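Local coordinates for protein phosphoacetylglucosamine mutase (Aspergillus lentulus, PDB 5O9X) that catalyses the interconversion of N-acetylglucosamine 6-phosphate and N-acetylglucosamine 1-phosphate, probably by way of a sugar bisphosphate, at residues Leu291-Leu295 against Pro446-Leu450; Ala338-Gly342 against Arg514-Glu518. The protein carries 1 engineered substitution. All blocks are in the same frame, centred on the assembly; numbering follows the deposited sequence.

In the fold
The two contacts help join different parts of the four-domain fold of the phosphohexomutases. Contact 1 packs helix 446-451 on strand 290-295, in the mixed sheet of the domain II region. Contact 2 sets the loop between strand 332-337 and helix 342-350, in domain III, against strand 513-518 of the C-terminal domain. Along the chain their segments alternate, yet they do not touch: their centres lie 20 Å apart and their nearest atoms about 10 Å. Contact 2 reaches the bound glucose 1,6-bisphosphate through Arg-514, whereas contact 1 is structural packing that does not touch the ligand.

Contact 1: Leu291-Leu295 against Pro446-Leu450; sequences LYYFL and PKEWL. Unlike the reference sequence in segment 291-295: Leu-291 (reference Val).
With CG of Phe-294 between its backbone N and carbonyl carbon (chi1 68°), the ring reaches Pro-446 and lies against the first turn of helix 446-451. Trp-449, one turn on, has its CG trans to the backbone N (chi1 -175°) and sends its indole to Tyr-292. This is a helix packed on the mixed sheet of the domain II region: strand 290-295 runs between 279-283 and 301-304, and Tyr-292 and Phe-294, two residues apart, both turn their side chains to the helix. Pro-446 CB sits over the centre of the Phe-294 ring, 3.6 Å from its centroid, in a CH-pi contact. The far end of that ring reaches the helix backbone, with Phe-294 CZ 3.9 Å from Lys-447 N, and the same CZ meets Leu-450 CD2 at 3.9 Å. Tyr-292 and Trp-449 form an offset edge-to-face pair, the six-membered ring of the indole directing its edge at the tyrosine face, with planes at 60° and centroids 5.4 Å apart. Polar ends are tied outside the contact: Tyr-292 OH to Glu-436 of helix 428-442, Trp-449 NE1 to the carbonyl oxygen of Arg-308. No hydrogen bond links the two segments, and the aromatic pair closes most tightly where Trp-449 CZ3 lies 3.7 Å from Tyr-292 CG.

Contact 2: Ala338-Gly342 against Arg514-Glu518; sequences AYANG and RVYAE. With G16 (1,6-di-O-phosphono-alpha-D-glucopyranose), chain B.
Glu-518 holds the start of helix 342-350: Gly-342 N donates to Glu-518 OE1 at 2.8 Å, with an N-H...O angle of 161°. The contact is a domain interface, with a loop of domain III lying over the antiparallel sheet of the C-terminal domain, whose central strand is 513-518. OE1 takes a second bond, from Tyr-516 OH at 2.6 Å; the amide arrives on its syn side and the phenol on its anti side, both somewhat out of the carboxylate plane. With CG between backbone N and carbonyl carbon (chi1 62°) and an extended chain beyond, Glu-518 lifts its carboxylate off the sheet to the loop. Farther along the strand, the Tyr-339 and Tyr-516 side chains run past each other in opposite directions, Tyr-339 CE1 lying 4.0 Å from Tyr-516 CB. The Tyr-339 side chain crosses that of Arg-514 at about a right angle, its OH 3.5 Å from Arg-514 CB, and a water joins that OH to Arg-514 O. Arg-514 itself belongs to the ligand pocket; its guanidinium meets the 6-phosphate edge-on, Arg-514 NE giving a bond to G16 O1P at 2.8 Å and Arg-514 NH2 one to G16 O2P at 2.9 Å. In the next shell, salt bridges tie Arg-501 to Glu-518 OE2 and Glu-510 to Arg-514 NH2, and Arg-505 bonds the Tyr-339 hydroxyl. Asn-341 is the N-cap residue, its ND2 donating to the carbonyl oxygen of Leu-456 while its OD1 accepts from Ser-343 N.

Contact 1: Leu291-Leu295 against Pro446-Leu450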
loop_
_atom_site.group_PDB
_atom_site.type_symbol
_atom_site.label_atom_id
_atom_site.label_comp_id
_atom_site.label_asym_id
_atom_site.label_seq_id
_atom_site.Cartn_x
_atom_site.Cartn_y
_atom_site.Cartn_z
ATOM N N LEU A 291 4.377 2.564 9.746
ATOM C CA LEU A 291 5.344 3.558 10.256
ATOM C C LEU A 291 5.955 3.341 11.534
ATOM O O LEU A 291 5.513 2.510 12.267
ATOM C CB LEU A 291 4.864 4.925 10.310
ATOM C CG LEU A 291 3.611 5.502 10.573
ATOM C CD1 LEU A 291 3.414 5.418 9.044
ATOM C CD2 LEU A 291 2.924 4.627 11.602
ATOM N N TYR A 292 6.999 4.107 11.779
ATOM C CA TYR A 292 7.804 3.933 12.978
ATOM C C TYR A 292 7.627 5.153 13.835
ATOM O O TYR A 292 7.271 6.221 13.315
ATOM C CB TYR A 292 9.332 3.879 12.520
ATOM C CG TYR A 292 9.846 2.422 12.392
ATOM C CD1 TYR A 292 9.501 1.641 11.241
ATOM C CD2 TYR A 292 10.619 1.851 13.419
ATOM C CE1 TYR A 292 9.939 0.301 11.102
ATOM C CE2 TYR A 292 11.131 0.515 13.296
ATOM C CZ TYR A 292 10.760 -0.250 12.139
ATOM O OH TYR A 292 11.261 -1.531 11.939
ATOM N N TYR A 293 7.965 5.047 15.133
ATOM C CA TYR A 293 7.855 6.179 16.036
ATOM C C TYR A 293 8.486 5.755 17.352
ATOM O O TYR A 293 8.763 4.567 17.587
ATOM C CB TYR A 293 6.373 6.614 16.288
ATOM C CG TYR A 293 5.457 5.453 16.629
ATOM C CD1 TYR A 293 5.147 5.101 18.017
ATOM C CD2 TYR A 293 4.874 4.704 15.580
ATOM C CE1 TYR A 293 4.279 4.029 18.283
ATOM C CE2 TYR A 293 3.999 3.653 15.851
ATOM C CZ TYR A 293 3.729 3.302 17.206
ATOM O OH TYR A 293 2.836 2.257 17.427
ATOM N N PHE A 294 8.816 6.751 18.170
ATOM C CA PHE A 294 9.349 6.486 19.503
ATOM C C PHE A 294 9.110 7.681 20.373
ATOM O O PHE A 294 8.852 8.792 19.842
ATOM C CB PHE A 294 10.899 6.184 19.432
ATOM C CG PHE A 294 11.757 7.341 19.034
ATOM C CD1 PHE A 294 12.727 7.874 19.938
ATOM C CD2 PHE A 294 11.708 7.874 17.725
ATOM C CE1 PHE A 294 13.571 8.894 19.524
ATOM C CE2 PHE A 294 12.535 8.905 17.344
ATOM C CZ PHE A 294 13.469 9.445 18.225
ATOM N N LEU A 295 9.263 7.463 21.691
ATOM C CA LEU A 295 9.290 8.574 22.657
ATOM C C LEU A 295 10.760 8.950 22.868
ATOM O O LEU A 295 11.560 8.065 23.190
ATOM C CB LEU A 295 8.700 8.127 23.962
ATOM C CG LEU A 295 7.208 7.827 23.842
ATOM C CD1 LEU A 295 6.731 6.973 25.023
ATOM C CD2 LEU A 295 6.348 9.081 23.673
ATOM N N PRO A 446 16.764 5.133 16.671
ATOM C CA PRO A 446 15.774 6.110 16.091
ATOM C C PRO A 446 16.202 7.607 16.243
ATOM O O PRO A 446 15.929 8.433 15.372
ATOM C CB PRO A 446 14.478 5.843 16.909
ATOM C CG PRO A 446 14.587 4.350 17.308
ATOM C CD PRO A 446 16.089 4.067 17.475
ATOM N N LYS A 447 16.895 7.914 17.311
ATOM C CA LYS A 447 17.519 9.262 17.446
ATOM C C LYS A 447 18.267 9.703 16.161
ATOM O O LYS A 447 18.024 10.835 15.683
ATOM C CB LYS A 447 18.517 9.298 18.652
ATOM C CG LYS A 447 19.214 10.675 18.775
ATOM C CD LYS A 447 20.220 10.714 19.937
ATOM C CE LYS A 447 20.667 12.172 20.141
ATOM N NZ LYS A 447 21.983 12.242 20.814
ATOM N N GLU A 448 19.250 8.900 15.665
ATOM C CA GLU A 448 19.998 9.290 14.445
ATOM C C GLU A 448 19.176 9.340 13.197
ATOM O O GLU A 448 19.346 10.201 12.300
ATOM C CB GLU A 448 21.224 8.355 14.195
ATOM C CG GLU A 448 22.353 8.594 15.207
ATOM C CD GLU A 448 22.115 7.943 16.551
ATOM O OE1 GLU A 448 21.428 6.906 16.621
ATOM O OE2 GLU A 448 22.603 8.447 17.560
ATOM N N TRP A 449 18.216 8.426 13.095
ATOM C CA TRP A 449 17.342 8.441 11.952
ATOM C C TRP A 449 16.461 9.725 11.977
ATOM O O TRP A 449 16.319 10.383 10.955
ATOM C CB TRP A 449 16.440 7.149 12.022
ATOM C CG TRP A 449 15.512 6.934 10.823
ATOM C CD1 TRP A 449 15.472 7.638 9.615
ATOM C CD2 TRP A 449 14.487 5.944 10.747
ATOM N NE1 TRP A 449 14.493 7.088 8.800
ATOM C CE2 TRP A 449 13.864 6.061 9.475
ATOM C CE3 TRP A 449 14.013 4.980 11.648
ATOM C CZ2 TRP A 449 12.768 5.251 9.092
ATOM C CZ3 TRP A 449 12.962 4.151 11.241
ATOM C CH2 TRP A 449 12.348 4.290 9.986
ATOM N N LEU A 450 15.891 10.059 13.127
ATOM C CA LEU A 450 15.125 11.307 13.251
ATOM C C LEU A 450 15.969 12.561 12.906
ATOM O O LEU A 450 15.459 13.488 12.237
ATOM C CB LEU A 450 14.462 11.458 14.645
ATOM C CG LEU A 450 13.447 12.641 14.811
ATOM C CD1 LEU A 450 12.137 12.272 14.115
ATOM C CD2 LEU A 450 13.253 12.849 16.288
#

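Contact 2: Ala338-Gly342 against Arg514-Glu518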
loop_
_atom_site.group_PDB
_atom_site.type_symbol
_atom_site.label_atom_id
_atom_site.label_comp_id
_atom_site.label_asym_id
_atom_site.label_seq_id
_atom_site.Cartn_x
_atom_site.Cartn_y
_atom_site.Cartn_z
ATOM N N ALA A 338 2.080 14.413 -2.782
ATOM C CA ALA A 338 1.983 15.765 -2.232
ATOM C C ALA A 338 1.836 15.701 -0.701
ATOM O O ALA A 338 2.136 16.694 -0.051
ATOM C CB ALA A 338 0.800 16.497 -2.909
ATOM N N TYR A 339 1.497 14.528 -0.125
ATOM C CA TYR A 339 1.366 14.402 1.326
ATOM C C TYR A 339 2.763 14.318 1.968
ATOM O O TYR A 339 2.844 14.339 3.223
ATOM C CB TYR A 339 0.603 13.098 1.675
ATOM C CG TYR A 339 -0.880 13.267 1.348
ATOM C CD1 TYR A 339 -1.679 14.071 2.169
ATOM C CD2 TYR A 339 -1.406 12.770 0.166
ATOM C CE1 TYR A 339 -3.006 14.288 1.883
ATOM C CE2 TYR A 339 -2.765 12.965 -0.130
ATOM C CZ TYR A 339 -3.521 13.776 0.721
ATOM O OH TYR A 339 -4.842 14.061 0.420
ATOM N N ALA A 340 3.837 14.127 1.167
ATOM C CA ALA A 340 5.170 14.077 1.759
ATOM C C ALA A 340 5.537 15.395 2.438
ATOM O O ALA A 340 5.283 16.490 1.890
ATOM C CB ALA A 340 6.245 13.748 0.714
ATOM N N ASN A 341 6.106 15.308 3.614
ATOM C CA ASN A 341 6.540 16.537 4.294
ATOM C C ASN A 341 7.593 17.273 3.436
ATOM O O ASN A 341 8.507 16.646 2.874
ATOM C CB ASN A 341 7.181 16.156 5.626
ATOM C CG ASN A 341 7.298 17.332 6.531
ATOM O OD1 ASN A 341 8.252 18.117 6.401
ATOM N ND2 ASN A 341 6.323 17.503 7.404
ATOM N N GLY A 342 7.445 18.601 3.312
ATOM C CA GLY A 342 8.388 19.384 2.458
ATOM C C GLY A 342 9.811 19.184 2.896
ATOM O O GLY A 342 10.671 19.301 2.081
ATOM N N ARG A 514 -9.828 15.478 1.865
ATOM C CA ARG A 514 -8.675 15.588 2.776
ATOM C C ARG A 514 -8.007 16.931 2.634
ATOM O O ARG A 514 -7.768 17.364 1.518
ATOM C CB ARG A 514 -7.630 14.502 2.433
ATOM C CG ARG A 514 -8.174 13.080 2.533
ATOM C CD ARG A 514 -7.032 12.040 2.609
ATOM N NE ARG A 514 -7.559 10.639 2.530
ATOM C CZ ARG A 514 -8.209 10.016 3.534
ATOM N NH1 ARG A 514 -8.491 10.689 4.686
ATOM N NH2 ARG A 514 -8.608 8.718 3.348
ATOM N N VAL A 515 -7.629 17.520 3.772
ATOM C CA VAL A 515 -6.830 18.744 3.760
ATOM C C VAL A 515 -5.504 18.403 4.413
ATOM O O VAL A 515 -5.480 17.876 5.540
ATOM C CB VAL A 515 -7.545 19.871 4.548
ATOM C CG1 VAL A 515 -6.617 21.090 4.772
ATOM C CG2 VAL A 515 -8.843 20.276 3.766
ATOM N N TYR A 516 -4.446 18.854 3.760
ATOM C CA TYR A 516 -3.117 18.744 4.353
ATOM C C TYR A 516 -2.557 20.159 4.449
ATOM O O TYR A 516 -2.739 20.980 3.530
ATOM C CB TYR A 516 -2.268 17.894 3.368
ATOM C CG TYR A 516 -0.782 17.889 3.788
ATOM C CD1 TYR A 516 -0.363 17.028 4.805
ATOM C CD2 TYR A 516 0.151 18.840 3.249
ATOM C CE1 TYR A 516 1.018 17.015 5.247
ATOM C CE2 TYR A 516 1.527 18.838 3.697
ATOM C CZ TYR A 516 1.923 17.930 4.699
ATOM O OH TYR A 516 3.257 17.923 5.196
ATOM N N ALA A 517 -1.836 20.463 5.548
ATOM C CA ALA A 517 -1.124 21.717 5.619
ATOM C C ALA A 517 0.203 21.445 6.331
ATOM O O ALA A 517 0.232 20.664 7.254
ATOM C CB ALA A 517 -1.937 22.807 6.334
ATOM N N GLU A 518 1.239 22.131 5.909
ATOM C CA GLU A 518 2.487 22.207 6.638
ATOM C C GLU A 518 2.908 23.712 6.727
ATOM O O GLU A 518 2.523 24.534 5.880
ATOM C CB GLU A 518 3.564 21.331 6.001
ATOM C CG GLU A 518 3.917 21.762 4.566
ATOM C CD GLU A 518 4.928 20.842 3.881
ATOM O OE1 GLU A 518 4.971 19.622 4.266
ATOM O OE2 GLU A 518 5.608 21.319 2.912
HETATM C C1 G16 B . -5.199 3.254 -0.108
HETATM C C2 G16 B . -4.184 3.313 -1.246
HETATM C C3 G16 B . -3.058 4.340 -0.906
HETATM C C4 G16 B . -3.566 5.733 -0.577
HETATM C C5 G16 B . -4.565 5.608 0.566
HETATM C C6 G16 B . -5.383 6.851 0.830
HETATM O O1 G16 B . -4.542 2.786 1.074
HETATM O O2 G16 B . -3.610 2.015 -1.593
HETATM O O3 G16 B . -2.159 4.303 -1.942
HETATM O O4 G16 B . -2.517 6.699 -0.129
HETATM O O5 G16 B . -5.631 4.683 0.245
HETATM O O6 G16 B . -6.135 7.155 -0.429
HETATM P P G16 B . -7.195 8.384 -0.421
HETATM O O1P G16 B . -6.489 9.641 0.137
HETATM O O2P G16 B . -8.350 8.005 0.536
HETATM O O3P G16 B . -7.778 8.524 -1.844
HETATM P "P'" G16 B . -4.998 1.426 1.866
HETATM O O1X G16 B . -5.472 0.397 0.804
HETATM O O2X G16 B . -6.259 1.795 2.711
HETATM O O3X G16 B . -3.908 1.049 2.808
HETATM O O HOH W 1 -5.229 16.716 0.998
HETATM O O HOH W 2 4.237 15.755 7.507
#